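Local coordinates for protein inorganic pyrophosphatase (Helicobacter pylori, PDB 1YGZ) that probably catalyses the magnesium-dependent hydrolysis of inorganic pyrophosphate to two phosphate ions, working as a hexamer of identical subunits, at residues G46-P51 and I133-E138; V119-D124 and E155-A160. All blocks are in the same frame, centred on the assembly; numbering follows the deposited sequence.

Contact 1 of 2, residues G46-P51 and I133-E138; sequences GAQNYP and IKHFFE
Pro-51 packs over one face of the Phe-136 ring, its CD 3.6 Å from the ring centroid and 7° off the normal, a CH-pi contact, while Pro-51 CG comes within 3.6 Å of Phe-136 CG. The far end of the same ring turns an edge toward the face of Tyr-50. Phe-136 CZ stands over the middle of the tyrosine ring, the planes inclined at 55° in an edge-to-face pair. The first torsion of Phe-136 carries its ring out from the helix, CG anti to the backbone N (chi1 173°).

The packing is looser on both flanks. Pro-51 CB just meets Ile-133 CG1 at 4.1 Å, on a partly exposed proline, and Gln-48 NE2 comes no closer than 4.4 Å to His-135 CE1. Those polar ends look elsewhere: Gln-48 NE2 bonds Thr-139, and His-135 NE2 bonds Asp-142 of the second subunit. The side chains of Tyr-50 and Gln-48 lie about 4 Å from those of Lys-28 and Tyr-140 respectively, probable substrate-binding residues, so the contact probably borders the substrate pocket. It seats the loop between strands 37-43 and 53-56 on the end of helix 127-137, whose Ile-133 and Phe-137 rest on strand 69-72.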
ATOM      1  N   GLY A  46      -4.128  17.965   7.400  1.00  0.00           N
ATOM      2  CA  GLY A  46      -3.649  17.599   8.722  1.00  1.90           C
ATOM      3  C   GLY A  46      -3.455  18.783   9.646  1.00  8.44           C
ATOM      4  O   GLY A  46      -3.683  19.940   9.244  1.00  5.04           O
ATOM      5  N   ALA A  47      -3.046  18.482  10.884  1.00  8.88           N
ATOM      6  CA  ALA A  47      -2.800  19.487  11.921  1.00  0.00           C
ATOM      7  C   ALA A  47      -1.348  19.974  11.836  1.00  2.31           C
ATOM      8  O   ALA A  47      -0.575  19.866  12.798  1.00  0.00           O
ATOM      9  CB  ALA A  47      -3.084  18.890  13.300  1.00  0.00           C
ATOM     10  N   GLN A  48      -0.992  20.513  10.669  1.00  0.00           N
ATOM     11  CA  GLN A  48       0.354  21.006  10.442  1.00  0.00           C
ATOM     12  C   GLN A  48       0.372  22.414   9.900  1.00  0.00           C
ATOM     13  O   GLN A  48      -0.659  23.058   9.780  1.00  0.00           O
ATOM     14  CB  GLN A  48       1.087  20.092   9.470  1.00  8.73           C
ATOM     15  CG  GLN A  48       1.188  18.643   9.930  1.00 14.56           C
ATOM     16  CD  GLN A  48       1.614  17.704   8.802  1.00 14.61           C
ATOM     17  OE1 GLN A  48       0.942  17.614   7.772  1.00  6.43           O
ATOM     18  NE2 GLN A  48       2.735  17.006   8.993  1.00  6.54           N
ATOM     19  N   ASN A  49       1.568  22.878   9.557  1.00  1.32           N
ATOM     20  CA  ASN A  49       1.763  24.230   9.042  1.00 12.00           C
ATOM     21  C   ASN A  49       3.187  24.338   8.547  1.00  5.90           C
ATOM     22  O   ASN A  49       4.093  23.798   9.178  1.00  0.00           O
ATOM     23  CB  ASN A  49       1.528  25.255  10.157  1.00 19.72           C
ATOM     24  CG  ASN A  49       2.238  24.888  11.450  1.00 24.50           C
ATOM     25  OD1 ASN A  49       1.866  23.922  12.134  1.00 19.11           O
ATOM     26  ND2 ASN A  49       3.273  25.654  11.791  1.00 35.21           N
ATOM     27  N   TYR A  50       3.374  25.032   7.424  1.00  2.78           N
ATOM     28  CA  TYR A  50       4.693  25.208   6.819  1.00  2.24           C
ATOM     29  C   TYR A  50       5.792  25.652   7.783  1.00  8.01           C
ATOM     30  O   TYR A  50       5.594  26.555   8.587  1.00 14.69           O
ATOM     31  CB  TYR A  50       4.607  26.193   5.667  1.00  1.76           C
ATOM     32  CG  TYR A  50       3.915  25.598   4.466  1.00  9.80           C
ATOM     33  CD1 TYR A  50       2.532  25.491   4.417  1.00  0.00           C
ATOM     34  CD2 TYR A  50       4.656  25.085   3.400  1.00  9.05           C
ATOM     35  CE1 TYR A  50       1.903  24.892   3.340  1.00  1.76           C
ATOM     36  CE2 TYR A  50       4.042  24.477   2.326  1.00  4.28           C
ATOM     37  CZ  TYR A  50       2.664  24.382   2.298  1.00  3.43           C
ATOM     38  OH  TYR A  50       2.051  23.764   1.229  1.00  8.93           O
ATOM     39  N   PRO A  51       6.969  25.012   7.709  1.00 11.19           N
ATOM     40  CA  PRO A  51       8.133  25.298   8.554  1.00 12.73           C
ATOM     41  C   PRO A  51       8.908  26.550   8.152  1.00 11.48           C
ATOM     42  O   PRO A  51       9.812  26.987   8.868  1.00 18.55           O
ATOM     43  CB  PRO A  51       8.982  24.034   8.416  1.00 20.00           C
ATOM     44  CG  PRO A  51       7.996  22.976   7.895  1.00 16.08           C
ATOM     45  CD  PRO A  51       7.177  23.766   6.950  1.00 15.32           C
ATOM     46  N   ILE A 133      11.774  20.059   8.576  1.00  5.98           N
ATOM     47  CA  ILE A 133      11.418  20.349   7.191  1.00 12.85           C
ATOM     48  C   ILE A 133      11.230  19.060   6.394  1.00  4.49           C
ATOM     49  O   ILE A 133      10.229  18.897   5.684  1.00  0.00           O
ATOM     50  CB  ILE A 133      12.490  21.204   6.502  1.00 16.47           C
ATOM     51  CG1 ILE A 133      12.658  22.519   7.263  1.00  7.82           C
ATOM     52  CG2 ILE A 133      12.083  21.478   5.050  1.00 14.40           C
ATOM     53  CD1 ILE A 133      13.914  23.246   6.921  1.00 14.83           C
ATOM     54  N   LYS A 134      12.187  18.144   6.526  1.00  0.00           N
ATOM     55  CA  LYS A 134      12.105  16.880   5.808  1.00  5.31           C
ATOM     56  C   LYS A 134      10.834  16.134   6.209  1.00  5.33           C
ATOM     57  O   LYS A 134      10.022  15.789   5.356  1.00  2.41           O
ATOM     58  CB  LYS A 134      13.345  16.033   6.095  1.00  3.13           C
ATOM     59  CG  LYS A 134      13.480  14.778   5.248  1.00  6.81           C
ATOM     60  CD  LYS A 134      14.795  14.050   5.586  1.00 23.42           C
ATOM     61  CE  LYS A 134      15.070  12.833   4.680  1.00 25.94           C
ATOM     62  NZ  LYS A 134      15.295  13.212   3.245  1.00 24.57           N
ATOM     63  N   HIS A 135      10.658  15.910   7.510  1.00  8.80           N
ATOM     64  CA  HIS A 135       9.492  15.199   8.020  1.00 14.98           C
ATOM     65  C   HIS A 135       8.196  15.847   7.541  1.00 13.25           C
ATOM     66  O   HIS A 135       7.239  15.167   7.149  1.00  7.47           O
ATOM     67  CB  HIS A 135       9.521  15.165   9.547  1.00 15.49           C
ATOM     68  CG  HIS A 135       8.217  14.770  10.169  1.00 20.53           C
ATOM     69  ND1 HIS A 135       7.138  15.626  10.246  1.00 22.71           N
ATOM     70  CD2 HIS A 135       7.817  13.610  10.738  1.00 23.38           C
ATOM     71  CE1 HIS A 135       6.131  15.009  10.838  1.00 17.46           C
ATOM     72  NE2 HIS A 135       6.516  13.784  11.148  1.00 19.15           N
ATOM     73  N   PHE A 136       8.168  17.168   7.586  1.00  8.52           N
ATOM     74  CA  PHE A 136       6.994  17.901   7.149  1.00  7.61           C
ATOM     75  C   PHE A 136       6.597  17.421   5.771  1.00  5.94           C
ATOM     76  O   PHE A 136       5.535  16.810   5.587  1.00  1.37           O
ATOM     77  CB  PHE A 136       7.303  19.394   7.071  1.00  4.98           C
ATOM     78  CG  PHE A 136       6.193  20.212   6.465  1.00 11.06           C
ATOM     79  CD1 PHE A 136       5.060  20.543   7.214  1.00 15.14           C
ATOM     80  CD2 PHE A 136       6.277  20.650   5.145  1.00  8.73           C
ATOM     81  CE1 PHE A 136       4.027  21.300   6.665  1.00 12.94           C
ATOM     82  CE2 PHE A 136       5.248  21.409   4.578  1.00 18.55           C
ATOM     83  CZ  PHE A 136       4.118  21.734   5.343  1.00 18.90           C
ATOM     84  N   PHE A 137       7.464  17.713   4.809  1.00  0.00           N
ATOM     85  CA  PHE A 137       7.212  17.363   3.433  1.00  0.00           C
ATOM     86  C   PHE A 137       6.830  15.919   3.226  1.00  0.00           C
ATOM     87  O   PHE A 137       6.007  15.614   2.377  1.00  0.00           O
ATOM     88  CB  PHE A 137       8.418  17.732   2.566  1.00  4.75           C
ATOM     89  CG  PHE A 137       8.455  19.179   2.213  1.00 11.92           C
ATOM     90  CD1 PHE A 137       9.035  20.098   3.072  1.00  2.87           C
ATOM     91  CD2 PHE A 137       7.801  19.639   1.068  1.00 12.41           C
ATOM     92  CE1 PHE A 137       8.960  21.452   2.808  1.00 21.33           C
ATOM     93  CE2 PHE A 137       7.717  20.998   0.789  1.00 11.49           C
ATOM     94  CZ  PHE A 137       8.295  21.911   1.658  1.00 22.80           C
ATOM     95  N   GLU A 138       7.403  15.024   4.015  1.00  6.34           N
ATOM     96  CA  GLU A 138       7.079  13.619   3.856  1.00 18.06           C
ATOM     97  C   GLU A 138       5.876  13.160   4.679  1.00 16.26           C
ATOM     98  O   GLU A 138       5.694  11.966   4.910  1.00 24.77           O
ATOM     99  CB  GLU A 138       8.296  12.748   4.180  1.00 25.98           C
ATOM    100  CG  GLU A 138       8.735  12.749   5.633  1.00 25.22           C
ATOM    101  CD  GLU A 138       9.768  11.673   5.898  1.00 30.18           C
ATOM    102  OE1 GLU A 138      10.211  11.543   7.068  1.00 42.56           O
ATOM    103  OE2 GLU A 138      10.130  10.956   4.929  1.00 16.41           O
TER

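Contact 2 of 2, residues V119-D124 and E155-A160; sequences VKDIDD and ENKESA
Lys-157 N is gripped by both oxygens of the Asp-121 carboxylate, 3.1 Å to OD1 and 3.1 Å to OD2. It comes in on the syn side of each oxygen, between them but 23° out of the carboxylate plane, so the fork is slightly tilted and neither bond is straight. Asp-121 CG is anti to its own backbone N (chi1 -155°), which swings the carboxylate across toward the other segment. From there Asp-121 OD1 also meets Asn-156 CA at 3.3 Å.

Asn-156 is the N-cap of helix 157-169: its OD1 accepts Ser-159 N at 2.6 Å, with the donor nearly along the C=O axis. The first turn is therefore capped from within by the asparagine, while an aspartate from a distant loop takes the N-H of its first residue. A negative group at this end of a helix would probably be steadied by the helix dipole. The lysine side chain runs off extended, and its NZ makes a salt bridge with Asp-13 rather than with Asp-121.

Beside this polar fork, Ile-122 sets its CB against the carbonyl oxygen of Glu-155, CB to O 3.5 Å, at the end of strand 149-155; its apolar partner is Ile-105 of strand 103-108, which its side chain touches.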
ATOM      1  N   VAL A 119      24.865  31.208   8.055  1.00 23.28           N
ATOM      2  CA  VAL A 119      24.508  29.988   7.347  1.00 26.91           C
ATOM      3  C   VAL A 119      24.892  30.163   5.883  1.00 29.50           C
ATOM      4  O   VAL A 119      24.092  30.652   5.087  1.00 26.86           O
ATOM      5  CB  VAL A 119      22.996  29.710   7.422  1.00 29.25           C
ATOM      6  CG1 VAL A 119      22.663  28.422   6.676  1.00 30.31           C
ATOM      7  CG2 VAL A 119      22.565  29.609   8.863  1.00 27.96           C
ATOM      8  N   LYS A 120      26.117  29.764   5.537  1.00 33.67           N
ATOM      9  CA  LYS A 120      26.617  29.884   4.163  1.00 26.87           C
ATOM     10  C   LYS A 120      26.244  28.704   3.270  1.00 24.53           C
ATOM     11  O   LYS A 120      26.172  28.841   2.044  1.00 22.14           O
ATOM     12  CB  LYS A 120      28.129  30.048   4.186  1.00 19.63           C
ATOM     13  CG  LYS A 120      28.567  31.129   5.131  1.00 15.17           C
ATOM     14  CD  LYS A 120      27.850  32.412   4.821  1.00 15.82           C
ATOM     15  CE  LYS A 120      28.254  33.506   5.780  1.00 17.31           C
ATOM     16  NZ  LYS A 120      27.417  34.724   5.563  1.00 20.41           N
ATOM     17  N   ASP A 121      26.018  27.547   3.887  1.00 19.77           N
ATOM     18  CA  ASP A 121      25.634  26.364   3.147  1.00 17.98           C
ATOM     19  C   ASP A 121      24.829  25.400   4.013  1.00 14.90           C
ATOM     20  O   ASP A 121      24.898  25.453   5.246  1.00 11.71           O
ATOM     21  CB  ASP A 121      26.857  25.666   2.574  1.00 14.64           C
ATOM     22  CG  ASP A 121      26.519  24.850   1.355  1.00 21.34           C
ATOM     23  OD1 ASP A 121      25.608  24.006   1.452  1.00 34.54           O
ATOM     24  OD2 ASP A 121      27.145  25.051   0.297  1.00 22.42           O
ATOM     25  N   ILE A 122      24.074  24.530   3.342  1.00  7.30           N
ATOM     26  CA  ILE A 122      23.191  23.552   3.975  1.00  7.57           C
ATOM     27  C   ILE A 122      23.649  22.955   5.291  1.00  0.00           C
ATOM     28  O   ILE A 122      22.836  22.727   6.177  1.00  0.00           O
ATOM     29  CB  ILE A 122      22.871  22.386   3.017  1.00  0.00           C
ATOM     30  CG1 ILE A 122      21.464  21.891   3.282  1.00  1.84           C
ATOM     31  CG2 ILE A 122      23.813  21.233   3.231  1.00  0.00           C
ATOM     32  CD1 ILE A 122      20.394  22.932   2.976  1.00  7.14           C
ATOM     33  N   ASP A 123      24.942  22.693   5.418  1.00  0.00           N
ATOM     34  CA  ASP A 123      25.459  22.092   6.646  1.00  1.07           C
ATOM     35  C   ASP A 123      25.331  23.037   7.828  1.00  0.00           C
ATOM     36  O   ASP A 123      25.439  22.606   8.953  1.00  0.00           O
ATOM     37  CB  ASP A 123      26.931  21.711   6.474  1.00  2.09           C
ATOM     38  CG  ASP A 123      27.830  22.929   6.338  1.00 18.96           C
ATOM     39  OD1 ASP A 123      27.521  23.786   5.470  1.00  1.01           O
ATOM     40  OD2 ASP A 123      28.832  23.030   7.096  1.00 21.16           O
ATOM     41  N   ASP A 124      25.101  24.318   7.561  1.00  0.00           N
ATOM     42  CA  ASP A 124      24.996  25.321   8.613  1.00  0.78           C
ATOM     43  C   ASP A 124      23.611  25.397   9.228  1.00  0.71           C
ATOM     44  O   ASP A 124      23.314  26.324   9.960  1.00  0.00           O
ATOM     45  CB  ASP A 124      25.369  26.700   8.080  1.00  8.69           C
ATOM     46  CG  ASP A 124      26.714  26.715   7.385  1.00 22.01           C
ATOM     47  OD1 ASP A 124      27.671  26.086   7.894  1.00 28.45           O
ATOM     48  OD2 ASP A 124      26.815  27.373   6.331  1.00 19.36           O
ATOM     49  N   GLU A 155      21.011  18.694  -0.094  1.00 16.27           N
ATOM     50  CA  GLU A 155      22.281  18.810  -0.799  1.00 17.93           C
ATOM     51  C   GLU A 155      22.874  20.214  -0.601  1.00 14.67           C
ATOM     52  O   GLU A 155      22.193  21.137  -0.167  1.00 18.39           O
ATOM     53  CB  GLU A 155      22.076  18.499  -2.282  1.00 19.78           C
ATOM     54  CG  GLU A 155      21.356  17.172  -2.479  1.00 16.62           C
ATOM     55  CD  GLU A 155      21.495  16.586  -3.869  1.00 11.45           C
ATOM     56  OE1 GLU A 155      20.935  15.497  -4.093  1.00 25.72           O
ATOM     57  OE2 GLU A 155      22.152  17.187  -4.740  1.00  9.30           O
ATOM     58  N   ASN A 156      24.150  20.367  -0.900  1.00 17.96           N
ATOM     59  CA  ASN A 156      24.821  21.652  -0.728  1.00 21.42           C
ATOM     60  C   ASN A 156      24.392  22.706  -1.746  1.00 18.76           C
ATOM     61  O   ASN A 156      23.663  22.423  -2.705  1.00 21.92           O
ATOM     62  CB  ASN A 156      26.323  21.461  -0.856  1.00 24.42           C
ATOM     63  CG  ASN A 156      26.705  20.868  -2.200  1.00 29.54           C
ATOM     64  OD1 ASN A 156      26.298  21.369  -3.254  1.00 21.38           O
ATOM     65  ND2 ASN A 156      27.475  19.791  -2.173  1.00 36.89           N
ATOM     66  N   LYS A 157      24.881  23.922  -1.528  1.00  9.11           N
ATOM     67  CA  LYS A 157      24.590  25.035  -2.401  1.00  7.55           C
ATOM     68  C   LYS A 157      24.899  24.677  -3.842  1.00  8.10           C
ATOM     69  O   LYS A 157      24.041  24.787  -4.726  1.00  0.00           O
ATOM     70  CB  LYS A 157      25.418  26.246  -2.001  1.00  4.15           C
ATOM     71  CG  LYS A 157      25.360  27.349  -3.030  1.00  8.32           C
ATOM     72  CD  LYS A 157      25.878  28.653  -2.483  1.00 21.03           C
ATOM     73  CE  LYS A 157      25.791  29.726  -3.547  1.00 28.85           C
ATOM     74  NZ  LYS A 157      26.175  31.060  -3.029  1.00 39.89           N
ATOM     75  N   GLU A 158      26.139  24.252  -4.072  1.00 14.05           N
ATOM     76  CA  GLU A 158      26.592  23.869  -5.412  1.00 20.25           C
ATOM     77  C   GLU A 158      25.515  23.065  -6.131  1.00 14.64           C
ATOM     78  O   GLU A 158      25.077  23.427  -7.234  1.00 12.16           O
ATOM     79  CB  GLU A 158      27.884  23.047  -5.315  1.00 23.62           C
ATOM     80  CG  GLU A 158      28.629  22.898  -6.638  1.00 39.66           C
ATOM     81  CD  GLU A 158      30.023  22.316  -6.462  1.00 44.94           C
ATOM     82  OE1 GLU A 158      30.133  21.127  -6.083  1.00 37.65           O
ATOM     83  OE2 GLU A 158      31.010  23.051  -6.698  1.00 51.60           O
ATOM     84  N   SER A 159      25.088  21.981  -5.494  1.00  1.75           N
ATOM     85  CA  SER A 159      24.059  21.148  -6.071  1.00 11.30           C
ATOM     86  C   SER A 159      22.901  22.045  -6.475  1.00 14.17           C
ATOM     87  O   SER A 159      22.516  22.086  -7.650  1.00 11.40           O
ATOM     88  CB  SER A 159      23.578  20.121  -5.051  1.00 18.83           C
ATOM     89  OG  SER A 159      22.449  19.422  -5.543  1.00 34.24           O
ATOM     90  N   ALA A 160      22.379  22.789  -5.495  1.00  8.52           N
ATOM     91  CA  ALA A 160      21.243  23.667  -5.738  1.00 10.82           C
ATOM     92  C   ALA A 160      21.521  24.492  -6.975  1.00  3.40           C
ATOM     93  O   ALA A 160      20.801  24.365  -7.969  1.00  0.00           O
ATOM     94  CB  ALA A 160      20.965  24.567  -4.530  1.00  8.57           C
TER

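In the fold
From the N terminus, short strand 10-11 precedes strands 14-21, 27-32 and 37-43, then comes the loop holding 46-51. The chain passes through strands 53-56, 69-72, 83-96 and 103-108 and the loop holding 119-124 before helix 127-137 brings 133-138 back to close contact 1 over 81 residues. Strand 149-155 and helix 157-169 follow, and 155-160 closes contact 2 over 30 residues. Because 119-124 falls inside the first loop and 155-160 beyond it, the closures cross rather than nest. Contact 1 joins an early loop to helix 127-137; contact 2 joins the run-in to that helix to the C-terminal helix. Their centres lie about 21 Å apart and their nearest atoms about 8 Å, so they do not touch.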